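Local coordinates for UDP-N-acetylglucosamine--peptide N-acetylglucosaminyltransferase stabilizing protein GtfB (Streptococcus gordonii, PDB 5E9T) that works with the glycosyltransferase GtfA in a heterotetramer that attaches the first GlcNAc to the serine-rich adhesin GspB, and acts as its substrate-binding subunit, at residues 307-312 against 330-334; 28-34 against 41-46; 35-39 against 120-124; 290-296 against 357-363. All coordinates share one frame; numbering follows the deposited sequence.

Interaction 1 (307-312 against 330-334)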
loop_
_atom_site.group_PDB
_atom_site.type_symbol
_atom_site.label_atom_id
_atom_site.label_comp_id
_atom_site.label_asym_id
_atom_site.label_seq_id
_atom_site.Cartn_x
_atom_site.Cartn_y
_atom_site.Cartn_z
ATOM N N LEU B 307 -54.319 1.108 -21.595
ATOM C CA LEU B 307 -54.680 2.435 -22.078
ATOM C C LEU B 307 -53.807 2.786 -23.276
ATOM O O LEU B 307 -52.849 3.567 -23.160
ATOM C CB LEU B 307 -54.533 3.496 -21.001
ATOM C CG LEU B 307 -55.117 3.178 -19.653
ATOM C CD1 LEU B 307 -54.345 4.088 -18.754
ATOM C CD2 LEU B 307 -56.616 3.457 -19.638
ATOM N N PRO B 308 -54.145 2.258 -24.456
ATOM C CA PRO B 308 -53.385 2.583 -25.674
ATOM C C PRO B 308 -53.534 4.028 -26.156
ATOM O O PRO B 308 -52.728 4.452 -26.993
ATOM C CB PRO B 308 -53.949 1.597 -26.708
ATOM C CG PRO B 308 -55.296 1.200 -26.172
ATOM C CD PRO B 308 -55.174 1.230 -24.687
ATOM N N GLN B 309 -54.529 4.788 -25.683
ATOM C CA GLN B 309 -54.695 6.173 -26.129
ATOM C C GLN B 309 -53.625 7.100 -25.569
ATOM O O GLN B 309 -53.395 8.176 -26.134
ATOM C CB GLN B 309 -56.078 6.715 -25.736
ATOM C CG GLN B 309 -56.446 6.624 -24.243
ATOM C CD GLN B 309 -56.749 5.216 -23.791
ATOM O OE1 GLN B 309 -56.002 4.294 -24.082
ATOM N NE2 GLN B 309 -57.847 5.040 -23.072
ATOM N N LEU B 310 -52.976 6.710 -24.478
ATOM C CA LEU B 310 -52.059 7.578 -23.757
ATOM C C LEU B 310 -50.640 7.407 -24.292
ATOM O O LEU B 310 -50.141 6.282 -24.393
ATOM C CB LEU B 310 -52.118 7.250 -22.264
ATOM C CG LEU B 310 -51.872 8.328 -21.210
ATOM C CD1 LEU B 310 -52.916 9.429 -21.307
ATOM C CD2 LEU B 310 -51.880 7.696 -19.825
ATOM N N VAL B 311 -50.004 8.523 -24.657
ATOM C CA VAL B 311 -48.600 8.496 -25.054
ATOM C C VAL B 311 -47.738 8.262 -23.822
ATOM O O VAL B 311 -48.002 8.819 -22.751
ATOM C CB VAL B 311 -48.210 9.809 -25.755
ATOM C CG1 VAL B 311 -46.753 9.764 -26.208
ATOM C CG2 VAL B 311 -49.138 10.087 -26.926
ATOM N N PHE B 312 -46.712 7.418 -23.958
ATOM C CA PHE B 312 -45.813 7.081 -22.855
ATOM C C PHE B 312 -44.394 7.469 -23.244
ATOM O O PHE B 312 -43.808 6.869 -24.152
ATOM C CB PHE B 312 -45.889 5.594 -22.497
ATOM C CG PHE B 312 -47.131 5.208 -21.736
ATOM C CD1 PHE B 312 -47.071 4.340 -20.663
ATOM C CD2 PHE B 312 -48.358 5.710 -22.093
ATOM C CE1 PHE B 312 -48.226 3.993 -19.969
ATOM C CE2 PHE B 312 -49.499 5.364 -21.404
ATOM C CZ PHE B 312 -49.432 4.508 -20.344
ATOM N N TYR B 330 -44.328 -1.346 -29.027
ATOM C CA TYR B 330 -45.561 -0.591 -29.191
ATOM C C TYR B 330 -45.275 0.714 -29.918
ATOM O O TYR B 330 -44.282 1.393 -29.643
ATOM C CB TYR B 330 -46.199 -0.271 -27.838
ATOM C CG TYR B 330 -46.406 -1.438 -26.896
ATOM C CD1 TYR B 330 -46.290 -2.755 -27.325
ATOM C CD2 TYR B 330 -46.728 -1.215 -25.571
ATOM C CE1 TYR B 330 -46.481 -3.810 -26.450
ATOM C CE2 TYR B 330 -46.922 -2.258 -24.703
ATOM C CZ TYR B 330 -46.800 -3.550 -25.137
ATOM O OH TYR B 330 -47.000 -4.574 -24.240
ATOM N N LYS B 331 -46.155 1.069 -30.852
ATOM C CA LYS B 331 -46.189 2.452 -31.307
ATOM C C LYS B 331 -46.786 3.376 -30.253
ATOM O O LYS B 331 -46.814 4.594 -30.449
ATOM C CB LYS B 331 -46.974 2.562 -32.616
ATOM C CG LYS B 331 -48.487 2.529 -32.465
ATOM C CD LYS B 331 -49.159 2.726 -33.819
ATOM C CE LYS B 331 -50.671 2.842 -33.694
ATOM N NZ LYS B 331 -51.079 4.113 -33.033
ATOM N N ASN B 332 -47.270 2.798 -29.154
ATOM C CA ASN B 332 -47.907 3.511 -28.059
ATOM C C ASN B 332 -46.891 4.185 -27.149
ATOM O O ASN B 332 -47.249 5.100 -26.402
ATOM C CB ASN B 332 -48.786 2.501 -27.308
ATOM C CG ASN B 332 -49.360 3.023 -26.006
ATOM O OD1 ASN B 332 -49.780 2.232 -25.167
ATOM N ND2 ASN B 332 -49.400 4.337 -25.831
ATOM N N VAL B 333 -45.639 3.766 -27.213
ATOM C CA VAL B 333 -44.590 4.256 -26.332
ATOM C C VAL B 333 -43.596 5.070 -27.153
ATOM O O VAL B 333 -43.335 4.766 -28.321
ATOM C CB VAL B 333 -43.917 3.071 -25.605
ATOM C CG1 VAL B 333 -42.553 3.442 -25.094
ATOM C CG2 VAL B 333 -44.817 2.575 -24.466
ATOM N N VAL B 334 -43.076 6.142 -26.551
ATOM C CA VAL B 334 -41.936 6.895 -27.073
ATOM C C VAL B 334 -40.855 6.920 -25.996
ATOM O O VAL B 334 -41.131 7.282 -24.846
ATOM C CB VAL B 334 -42.314 8.335 -27.473
ATOM C CG1 VAL B 334 -41.210 8.970 -28.331
ATOM C CG2 VAL B 334 -43.658 8.382 -28.181
#
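F312 and V333 form a parallel bridge at the start of strands 311-315 and 333-336, the two strands of a beta-alpha-beta unit whose connecting helix is 322-325. One backbone link runs from V334 N to F312 O (2.6 Å), whereas the bond from F312 N to N332 O is weak at 3.4 Å. Just before the strands, N332 reaches back to the type I turn of L307 to L310. With CG anti to the backbone N (chi1 171°), its amide swings toward that turn, and ND2 donates to L310 O (2.5 Å) in a bent bond, the N-H...O angle being 136°. The F312 ring passes this amide obliquely, their planes 69° apart. On the face that F312 and V333 share, F312 CB meets V333 CG2 at 3.8 Å. On the other face V311 CG1 touches V334 CG2 at 3.9 Å. Helix 300-306 covers the F312 side through L300 and V304, V304 touching both N332 and V333. Strand 287-291 flanks 311-315 on its other edge, with A288 against F312, while V334 packs on N447 of the neighbouring Gtf1 chain.

Interaction 2 (28-34 against 41-46)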
loop_
_atom_site.group_PDB
_atom_site.type_symbol
_atom_site.label_atom_id
_atom_site.label_comp_id
_atom_site.label_asym_id
_atom_site.label_seq_id
_atom_site.Cartn_x
_atom_site.Cartn_y
_atom_site.Cartn_z
ATOM N N THR B 28 -31.112 36.697 5.165
ATOM C CA THR B 28 -31.301 35.289 5.477
ATOM C C THR B 28 -29.959 34.664 5.826
ATOM O O THR B 28 -28.981 34.836 5.091
ATOM C CB THR B 28 -31.945 34.557 4.298
ATOM O OG1 THR B 28 -33.201 35.173 3.989
ATOM C CG2 THR B 28 -32.172 33.098 4.634
ATOM N N ILE B 29 -29.914 33.944 6.944
ATOM C CA ILE B 29 -28.692 33.325 7.440
ATOM C C ILE B 29 -28.914 31.822 7.515
ATOM O O ILE B 29 -29.851 31.359 8.179
ATOM C CB ILE B 29 -28.285 33.874 8.816
ATOM C CG1 ILE B 29 -28.619 35.362 8.926
ATOM C CG2 ILE B 29 -26.806 33.636 9.071
ATOM C CD1 ILE B 29 -27.682 36.252 8.164
ATOM N N VAL B 30 -28.056 31.062 6.843
ATOM C CA VAL B 30 -27.993 29.617 7.011
ATOM C C VAL B 30 -26.777 29.304 7.867
ATOM O O VAL B 30 -25.663 29.735 7.553
ATOM C CB VAL B 30 -27.920 28.893 5.659
ATOM C CG1 VAL B 30 -28.313 27.431 5.826
ATOM C CG2 VAL B 30 -28.813 29.583 4.644
ATOM N N ILE B 31 -26.992 28.575 8.964
ATOM C CA ILE B 31 -25.885 28.250 9.860
ATOM C C ILE B 31 -24.957 27.235 9.212
ATOM O O ILE B 31 -23.729 27.327 9.333
ATOM C CB ILE B 31 -26.423 27.738 11.205
ATOM C CG1 ILE B 31 -27.314 28.795 11.853
ATOM C CG2 ILE B 31 -25.274 27.346 12.122
ATOM C CD1 ILE B 31 -28.153 28.256 12.975
ATOM N N GLU B 32 -25.530 26.262 8.507
ATOM C CA GLU B 32 -24.755 25.223 7.846
ATOM C C GLU B 32 -23.715 25.843 6.922
ATOM O O GLU B 32 -23.930 26.901 6.323
ATOM C CB GLU B 32 -25.703 24.303 7.068
ATOM C CG GLU B 32 -25.057 23.348 6.079
ATOM C CD GLU B 32 -26.040 22.872 5.021
ATOM O OE1 GLU B 32 -26.810 23.712 4.510
ATOM O OE2 GLU B 32 -26.049 21.662 4.703
ATOM N N ALA B 33 -22.590 25.145 6.780
ATOM C CA ALA B 33 -21.412 25.597 6.054
ATOM C C ALA B 33 -21.560 25.400 4.556
ATOM O O ALA B 33 -20.554 25.357 3.835
ATOM C CB ALA B 33 -20.159 24.883 6.569
ATOM N N ASN B 34 -22.803 25.207 4.113
ATOM C CA ASN B 34 -23.130 24.896 2.728
ATOM C C ASN B 34 -22.416 25.817 1.746
ATOM O O ASN B 34 -22.465 27.045 1.869
ATOM C CB ASN B 34 -24.644 25.022 2.549
ATOM C CG ASN B 34 -25.138 24.382 1.277
ATOM O OD1 ASN B 34 -24.670 24.695 0.182
ATOM N ND2 ASN B 34 -26.102 23.480 1.413
HETATM N N MSE B 41 -28.845 34.248 0.223
HETATM C CA MSE B 41 -28.473 33.952 1.601
HETATM C C MSE B 41 -26.972 34.081 1.863
HETATM O O MSE B 41 -26.188 34.328 0.947
HETATM C CB MSE B 41 -28.955 32.541 1.952
HETATM C CG MSE B 41 -30.268 32.187 1.253
HETATM SE SE MSE B 41 -31.057 30.455 1.688
HETATM C CE MSE B 41 -32.392 30.354 0.277
ATOM N N ILE B 42 -26.589 33.916 3.129
ATOM C CA ILE B 42 -25.199 33.962 3.568
ATOM C C ILE B 42 -25.041 32.977 4.717
ATOM O O ILE B 42 -26.022 32.500 5.295
ATOM C CB ILE B 42 -24.756 35.373 4.018
ATOM C CG1 ILE B 42 -25.763 35.960 5.005
ATOM C CG2 ILE B 42 -24.537 36.297 2.824
ATOM C CD1 ILE B 42 -25.219 37.130 5.778
ATOM N N SER B 43 -23.790 32.664 5.053
ATOM C CA SER B 43 -23.486 31.818 6.194
ATOM C C SER B 43 -22.245 32.355 6.889
ATOM O O SER B 43 -21.290 32.763 6.215
ATOM C CB SER B 43 -23.247 30.364 5.766
ATOM O OG SER B 43 -23.054 29.527 6.892
ATOM N N PRO B 44 -22.206 32.327 8.225
ATOM C CA PRO B 44 -21.025 32.857 8.927
ATOM C C PRO B 44 -19.747 32.115 8.586
ATOM O O PRO B 44 -18.658 32.695 8.677
ATOM C CB PRO B 44 -21.398 32.696 10.407
ATOM C CG PRO B 44 -22.417 31.605 10.424
ATOM C CD PRO B 44 -23.201 31.771 9.158
ATOM N N TYR B 45 -19.850 30.846 8.186
ATOM C CA TYR B 45 -18.658 30.084 7.836
ATOM C C TYR B 45 -18.095 30.521 6.489
ATOM O O TYR B 45 -16.874 30.650 6.332
ATOM C CB TYR B 45 -18.983 28.593 7.837
ATOM C CG TYR B 45 -19.266 28.057 9.218
ATOM C CD1 TYR B 45 -18.227 27.773 10.092
ATOM C CD2 TYR B 45 -20.567 27.849 9.655
ATOM C CE1 TYR B 45 -18.472 27.290 11.357
ATOM C CE2 TYR B 45 -20.824 27.362 10.924
ATOM C CZ TYR B 45 -19.768 27.086 11.770
ATOM O OH TYR B 45 -19.998 26.602 13.037
ATOM N N THR B 46 -18.966 30.762 5.509
ATOM C CA THR B 46 -18.543 31.126 4.163
ATOM C C THR B 46 -18.422 32.629 3.952
ATOM O O THR B 46 -17.877 33.051 2.926
ATOM C CB THR B 46 -19.532 30.564 3.136
ATOM O OG1 THR B 46 -20.836 31.086 3.404
ATOM C CG2 THR B 46 -19.585 29.051 3.220
#
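I29 and I42 pair in parallel where strand 41-42 forms the edge of the seven-stranded parallel sheet of a Rossmann-like domain. The bridge is held by V30 N to I42 O (2.9 Å) and by I42 N to T28 O (3.2 Å). The side chains of I29 and I42 lie alongside, pointing the same way, and their CD1 atoms meet at 3.5 Å; P44 CD closes on I29 CG2. On the opposite face V30 CG2 touches the SE of selenomethionine M41 at 3.8 Å, H16 of helix 10-21 covers T28 and M41, and T28 OG1 bonds Q3. This is the tighter part, with T28, I29, V30 and M41 buried and I42 only partly so. Strand pairing ends after V30, and the contact continues through S43, A33 CB on Y45 CB (4.1 Å) and T46 CG2 beside the carbonyls of A33 and N34. E32, A33, N34 and T46 make the looser, more exposed side; E32 OE1 takes N34 ND2 and Y8 N, and N34 OD1 takes F36 N. Y45 presents its ring edge to I31 O, while its OH bonds E154. S43 OG, anti to its own N (chi1 -176°), sits within hydrogen-bonding distance of two carbonyls, V30 O at 2.7 Å and E32 O at 2.8 Å.

Interaction 3 (35-39 against 120-124)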
loop_
_atom_site.group_PDB
_atom_site.type_symbol
_atom_site.label_atom_id
_atom_site.label_comp_id
_atom_site.label_asym_id
_atom_site.label_seq_id
_atom_site.Cartn_x
_atom_site.Cartn_y
_atom_site.Cartn_z
ATOM N N GLY B 35 -21.778 25.202 0.751
ATOM C CA GLY B 35 -20.999 25.916 -0.235
ATOM C C GLY B 35 -21.796 26.373 -1.438
ATOM O O GLY B 35 -21.347 27.261 -2.169
ATOM N N PHE B 36 -22.964 25.785 -1.678
ATOM C CA PHE B 36 -23.834 26.274 -2.740
ATOM C C PHE B 36 -25.055 26.884 -2.056
ATOM O O PHE B 36 -26.088 26.232 -1.902
ATOM C CB PHE B 36 -24.245 25.125 -3.675
ATOM C CG PHE B 36 -23.090 24.358 -4.268
ATOM C CD1 PHE B 36 -22.298 23.533 -3.485
ATOM C CD2 PHE B 36 -22.835 24.425 -5.627
ATOM C CE1 PHE B 36 -21.249 22.828 -4.037
ATOM C CE2 PHE B 36 -21.791 23.719 -6.186
ATOM C CZ PHE B 36 -20.996 22.920 -5.389
ATOM N N LEU B 37 -24.993 28.124 -1.823
ATOM C CA LEU B 37 -26.107 28.896 -1.289
ATOM C C LEU B 37 -26.663 29.817 -2.356
ATOM O O LEU B 37 -25.898 30.348 -3.175
ATOM C CB LEU B 37 -25.727 29.729 -0.066
ATOM C CG LEU B 37 -25.656 28.937 1.241
ATOM C CD1 LEU B 37 -25.224 29.824 2.394
ATOM C CD2 LEU B 37 -26.980 28.249 1.564
ATOM N N PRO B 38 -27.984 29.909 -2.501
ATOM C CA PRO B 38 -28.546 30.992 -3.315
ATOM C C PRO B 38 -27.959 32.334 -2.893
ATOM O O PRO B 38 -27.737 32.588 -1.707
ATOM C CB PRO B 38 -30.047 30.913 -3.027
ATOM C CG PRO B 38 -30.272 29.504 -2.582
ATOM C CD PRO B 38 -29.036 29.122 -1.827
ATOM N N ASP B 39 -27.698 33.199 -3.881
ATOM C CA ASP B 39 -27.159 34.524 -3.588
ATOM C C ASP B 39 -28.027 35.269 -2.589
ATOM O O ASP B 39 -27.547 36.189 -1.917
ATOM C CB ASP B 39 -27.031 35.340 -4.873
ATOM C CG ASP B 39 -26.508 34.518 -6.030
ATOM O OD1 ASP B 39 -25.287 34.254 -6.069
ATOM O OD2 ASP B 39 -27.323 34.133 -6.897
ATOM N N TYR B 120 -16.184 21.907 -1.493
ATOM C CA TYR B 120 -16.181 22.859 -2.589
ATOM C C TYR B 120 -17.479 23.654 -2.597
ATOM O O TYR B 120 -18.530 23.169 -2.167
ATOM C CB TYR B 120 -15.971 22.142 -3.930
ATOM C CG TYR B 120 -14.569 21.591 -4.080
ATOM C CD1 TYR B 120 -14.175 20.446 -3.399
ATOM C CD2 TYR B 120 -13.634 22.226 -4.888
ATOM C CE1 TYR B 120 -12.893 19.945 -3.521
ATOM C CE2 TYR B 120 -12.349 21.730 -5.018
ATOM C CZ TYR B 120 -11.986 20.589 -4.333
ATOM O OH TYR B 120 -10.711 20.090 -4.455
ATOM N N ASN B 121 -17.387 24.890 -3.076
ATOM C CA ASN B 121 -18.510 25.808 -3.149
ATOM C C ASN B 121 -19.021 25.887 -4.589
ATOM O O ASN B 121 -18.571 25.154 -5.475
ATOM C CB ASN B 121 -18.096 27.175 -2.599
ATOM C CG ASN B 121 -16.864 27.738 -3.287
ATOM O OD1 ASN B 121 -16.574 27.406 -4.435
ATOM N ND2 ASN B 121 -16.139 28.601 -2.589
ATOM N N LYS B 122 -19.983 26.781 -4.832
ATOM C CA LYS B 122 -20.490 26.955 -6.188
ATOM C C LYS B 122 -19.481 27.638 -7.101
ATOM O O LYS B 122 -19.628 27.566 -8.325
ATOM C CB LYS B 122 -21.804 27.743 -6.171
ATOM C CG LYS B 122 -21.685 29.192 -5.727
ATOM C CD LYS B 122 -23.056 29.853 -5.683
ATOM C CE LYS B 122 -23.018 31.187 -4.951
ATOM N NZ LYS B 122 -24.376 31.618 -4.515
ATOM N N GLN B 123 -18.463 28.287 -6.539
ATOM C CA GLN B 123 -17.429 28.926 -7.343
ATOM C C GLN B 123 -16.323 27.964 -7.750
ATOM O O GLN B 123 -15.392 28.377 -8.449
ATOM C CB GLN B 123 -16.818 30.112 -6.587
ATOM C CG GLN B 123 -17.802 31.215 -6.199
ATOM C CD GLN B 123 -18.616 30.878 -4.961
ATOM O OE1 GLN B 123 -18.627 29.737 -4.502
ATOM N NE2 GLN B 123 -19.298 31.874 -4.411
ATOM N N GLY B 124 -16.399 26.702 -7.332
ATOM C CA GLY B 124 -15.406 25.711 -7.684
ATOM C C GLY B 124 -14.188 25.669 -6.789
ATOM O O GLY B 124 -13.332 24.796 -6.979
#
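K122 NZ forms a salt bridge with D39 OD1 (3.2 Å), met from above the carboxylate plane, and also donates to L37 O, at a modelled distance too short to be exact. A second tie joins the backbones, K122 N to G35 O at 3.0 Å. These bonds fasten the loop between strands 28-30 and 41-42 of the parallel sheet to the beta hairpin of strands 114-120 and 126-132, whose type I turn runs from N121 to G124. K122 leaves the turn with CG between its backbone N and carbonyl carbon (chi1 67°), then stays extended, which carries the ammonium along the loop to D39. Outward from the polar ties, the F36 and K122 side chains run antiparallel past one another. The F36 ring lies over the turn's backbone: K122 N stands 3.7 Å above its centre, and N121 C faces the same side nearer the rim. N121 CB rests on G35 O, and G35 itself lies against the N121 backbone. Q96 also packs on F36, and N34 OD1 bonds its backbone N. On the ring face that meets K122 N, but past the rim, K122 CB lies 3.5 Å from F36 CD2.

Interaction 4 (290-296 against 357-363)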
loop_
_atom_site.group_PDB
_atom_site.type_symbol
_atom_site.label_atom_id
_atom_site.label_comp_id
_atom_site.label_asym_id
_atom_site.label_seq_id
_atom_site.Cartn_x
_atom_site.Cartn_y
_atom_site.Cartn_z
ATOM N N ILE B 290 -42.032 9.706 -17.756
ATOM C CA ILE B 290 -41.387 9.007 -16.651
ATOM C C ILE B 290 -39.884 9.179 -16.782
ATOM O O ILE B 290 -39.329 9.068 -17.881
ATOM C CB ILE B 290 -41.735 7.504 -16.610
ATOM C CG1 ILE B 290 -43.169 7.250 -17.080
ATOM C CG2 ILE B 290 -41.496 6.952 -15.208
ATOM C CD1 ILE B 290 -44.235 7.885 -16.224
ATOM N N LEU B 291 -39.225 9.428 -15.657
ATOM C CA LEU B 291 -37.774 9.513 -15.595
ATOM C C LEU B 291 -37.265 8.353 -14.756
ATOM O O LEU B 291 -37.555 8.277 -13.557
ATOM C CB LEU B 291 -37.330 10.843 -14.998
ATOM C CG LEU B 291 -37.648 12.036 -15.876
ATOM C CD1 LEU B 291 -36.997 13.265 -15.281
ATOM C CD2 LEU B 291 -37.187 11.773 -17.305
ATOM N N THR B 292 -36.507 7.458 -15.380
ATOM C CA THR B 292 -35.985 6.280 -14.708
ATOM C C THR B 292 -34.480 6.210 -14.904
ATOM O O THR B 292 -33.940 6.766 -15.862
ATOM C CB THR B 292 -36.637 4.998 -15.236
ATOM O OG1 THR B 292 -36.346 3.915 -14.346
ATOM C CG2 THR B 292 -36.106 4.662 -16.624
ATOM N N HIS B 293 -33.793 5.596 -13.946
ATOM C CA HIS B 293 -32.394 5.264 -14.179
ATOM C C HIS B 293 -32.206 3.921 -14.873
ATOM O O HIS B 293 -31.396 3.822 -15.801
ATOM C CB HIS B 293 -31.617 5.342 -12.872
ATOM C CG HIS B 293 -31.194 6.737 -12.547
ATOM N ND1 HIS B 293 -31.609 7.404 -11.415
ATOM C CD2 HIS B 293 -30.439 7.616 -13.248
ATOM C CE1 HIS B 293 -31.100 8.624 -11.418
ATOM N NE2 HIS B 293 -30.386 8.777 -12.518
ATOM N N SER B 294 -32.936 2.888 -14.466
ATOM C CA SER B 294 -32.990 1.680 -15.279
ATOM C C SER B 294 -34.133 0.811 -14.795
ATOM O O SER B 294 -34.781 1.089 -13.781
ATOM C CB SER B 294 -31.684 0.883 -15.265
ATOM O OG SER B 294 -31.627 0.040 -16.407
ATOM N N ASP B 295 -34.322 -0.287 -15.508
ATOM C CA ASP B 295 -35.585 -0.957 -15.488
ATOM C C ASP B 295 -35.617 -2.053 -14.386
ATOM O O ASP B 295 -34.597 -2.357 -13.784
ATOM C CB ASP B 295 -35.837 -1.497 -16.913
ATOM C CG ASP B 295 -34.656 -2.236 -17.475
ATOM O OD1 ASP B 295 -33.752 -1.588 -18.041
ATOM O OD2 ASP B 295 -34.642 -3.475 -17.363
ATOM N N GLN B 296 -36.795 -2.623 -14.131
ATOM C CA GLN B 296 -37.954 -2.135 -14.855
ATOM C C GLN B 296 -39.022 -1.448 -14.049
ATOM O O GLN B 296 -39.344 -1.789 -12.903
ATOM C CB GLN B 296 -38.565 -3.261 -15.680
ATOM C CG GLN B 296 -39.320 -2.721 -16.891
ATOM C CD GLN B 296 -40.618 -3.381 -17.083
ATOM O OE1 GLN B 296 -41.224 -3.901 -16.144
ATOM N NE2 GLN B 296 -41.103 -3.352 -18.302
ATOM N N ILE B 357 -43.489 5.348 -11.355
ATOM C CA ILE B 357 -43.583 3.907 -11.538
ATOM C C ILE B 357 -42.236 3.205 -11.533
ATOM O O ILE B 357 -42.200 1.965 -11.504
ATOM C CB ILE B 357 -44.346 3.612 -12.842
ATOM C CG1 ILE B 357 -43.932 4.672 -13.863
ATOM C CG2 ILE B 357 -45.834 3.718 -12.605
ATOM C CD1 ILE B 357 -44.498 4.487 -15.238
ATOM N N ASN B 358 -41.135 3.949 -11.587
ATOM C CA ASN B 358 -39.799 3.418 -11.800
ATOM C C ASN B 358 -39.218 2.824 -10.519
ATOM O O ASN B 358 -39.719 3.033 -9.411
ATOM C CB ASN B 358 -38.869 4.487 -12.370
ATOM C CG ASN B 358 -39.038 5.825 -11.699
ATOM O OD1 ASN B 358 -39.881 5.988 -10.820
ATOM N ND2 ASN B 358 -38.232 6.795 -12.108
ATOM N N HIS B 359 -38.154 2.051 -10.700
ATOM C CA HIS B 359 -37.401 1.433 -9.624
ATOM C C HIS B 359 -36.023 2.075 -9.524
ATOM O O HIS B 359 -35.519 2.674 -10.479
ATOM C CB HIS B 359 -37.260 -0.077 -9.850
ATOM C CG HIS B 359 -38.421 -0.873 -9.347
ATOM N ND1 HIS B 359 -39.210 -1.649 -10.168
ATOM C CD2 HIS B 359 -38.928 -1.010 -8.100
ATOM C CE1 HIS B 359 -40.151 -2.233 -9.447
ATOM N NE2 HIS B 359 -40.003 -1.859 -8.189
ATOM N N GLY B 360 -35.430 1.974 -8.337
ATOM C CA GLY B 360 -34.132 2.580 -8.116
ATOM C C GLY B 360 -34.251 4.028 -7.670
ATOM O O GLY B 360 -35.257 4.450 -7.096
ATOM N N GLY B 361 -33.201 4.802 -7.959
ATOM C CA GLY B 361 -33.114 6.162 -7.477
ATOM C C GLY B 361 -33.756 7.184 -8.398
ATOM O O GLY B 361 -33.983 6.946 -9.583
ATOM N N GLN B 362 -34.035 8.352 -7.824
ATOM C CA GLN B 362 -34.771 9.398 -8.514
ATOM C C GLN B 362 -33.886 10.156 -9.492
ATOM O O GLN B 362 -32.673 10.284 -9.303
ATOM C CB GLN B 362 -35.397 10.350 -7.499
ATOM C CG GLN B 362 -35.744 11.728 -8.015
ATOM C CD GLN B 362 -36.905 12.304 -7.263
ATOM O OE1 GLN B 362 -37.782 11.570 -6.829
ATOM N NE2 GLN B 362 -36.912 13.606 -7.075
ATOM N N VAL B 363 -34.513 10.655 -10.551
ATOM C CA VAL B 363 -33.816 11.322 -11.637
ATOM C C VAL B 363 -34.124 12.814 -11.510
ATOM O O VAL B 363 -35.196 13.279 -11.913
ATOM C CB VAL B 363 -34.259 10.748 -12.989
ATOM C CG1 VAL B 363 -33.196 10.907 -14.041
ATOM C CG2 VAL B 363 -34.595 9.275 -12.826
#
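H293 ND1 and H359 ND1 each donate to a carbonyl across this contact, between the end of strand 287-291 with its following loop and the loop that leads from strand 353-356 to helix 366-372. The bond from H359 ND1 to Q296 O (2.7 Å, N-H...O angle 164°) lies in the imidazole plane. The one from H293 ND1 to G361 O (3.0 Å) is poorer in direction, the donor standing well above the carbonyl plane. Q362 O also lies near the edge of the H293 ring, close to CE1. One face of that ring takes V363 CG2 in a CH-pi contact, 4.0 Å from the ring centroid, and H76 stacks on the ring as well. T292 OG1, held anti to its backbone N (chi1 -166°), lies against N358 CB at 3.3 Å; the placement of N358 ND2 is doubtful. L291 N is satisfied by Y354 OH, and H293 O by T318 OG1. Within 290-296, T292 OG1 makes a weak bond to S294 O, and D295 OD1 receives both S294 OG and S321 OG. Apolar pairs fill the buried end: I290 CD1 on I357 CD1 (3.5 Å), side chains crossing at about a right angle, and L291 CB on V363 CB (3.7 Å). Loops gathered beyond the C-terminal end of strand 287-291 of the parallel sheet are consistent with a Rossmann-like, GT-B type domain.

Overall arrangement
Interactions 1 and 4 serve one sheet, reaching the neighbouring strands 311-315 and 287-291, with nearest atoms about 6 Å apart. Interaction 1 joins strand beginnings through backbone pairing and one asparagine; interaction 4 joins loops at a strand end through imidazole donors. Interactions 2 and 3 lie close together, some 34 Å and 29 Å from interaction 4 between centres, and touch where L37 packs on V30, I42 and S43. Interaction 2 is the buried contact, mostly apolar beside its backbone bonds and S43. Interaction 3, partly buried, ties the intervening loop to the antiparallel sheet by a lysine. Interactions 2 and 4 flank the chain's centre on opposite sides.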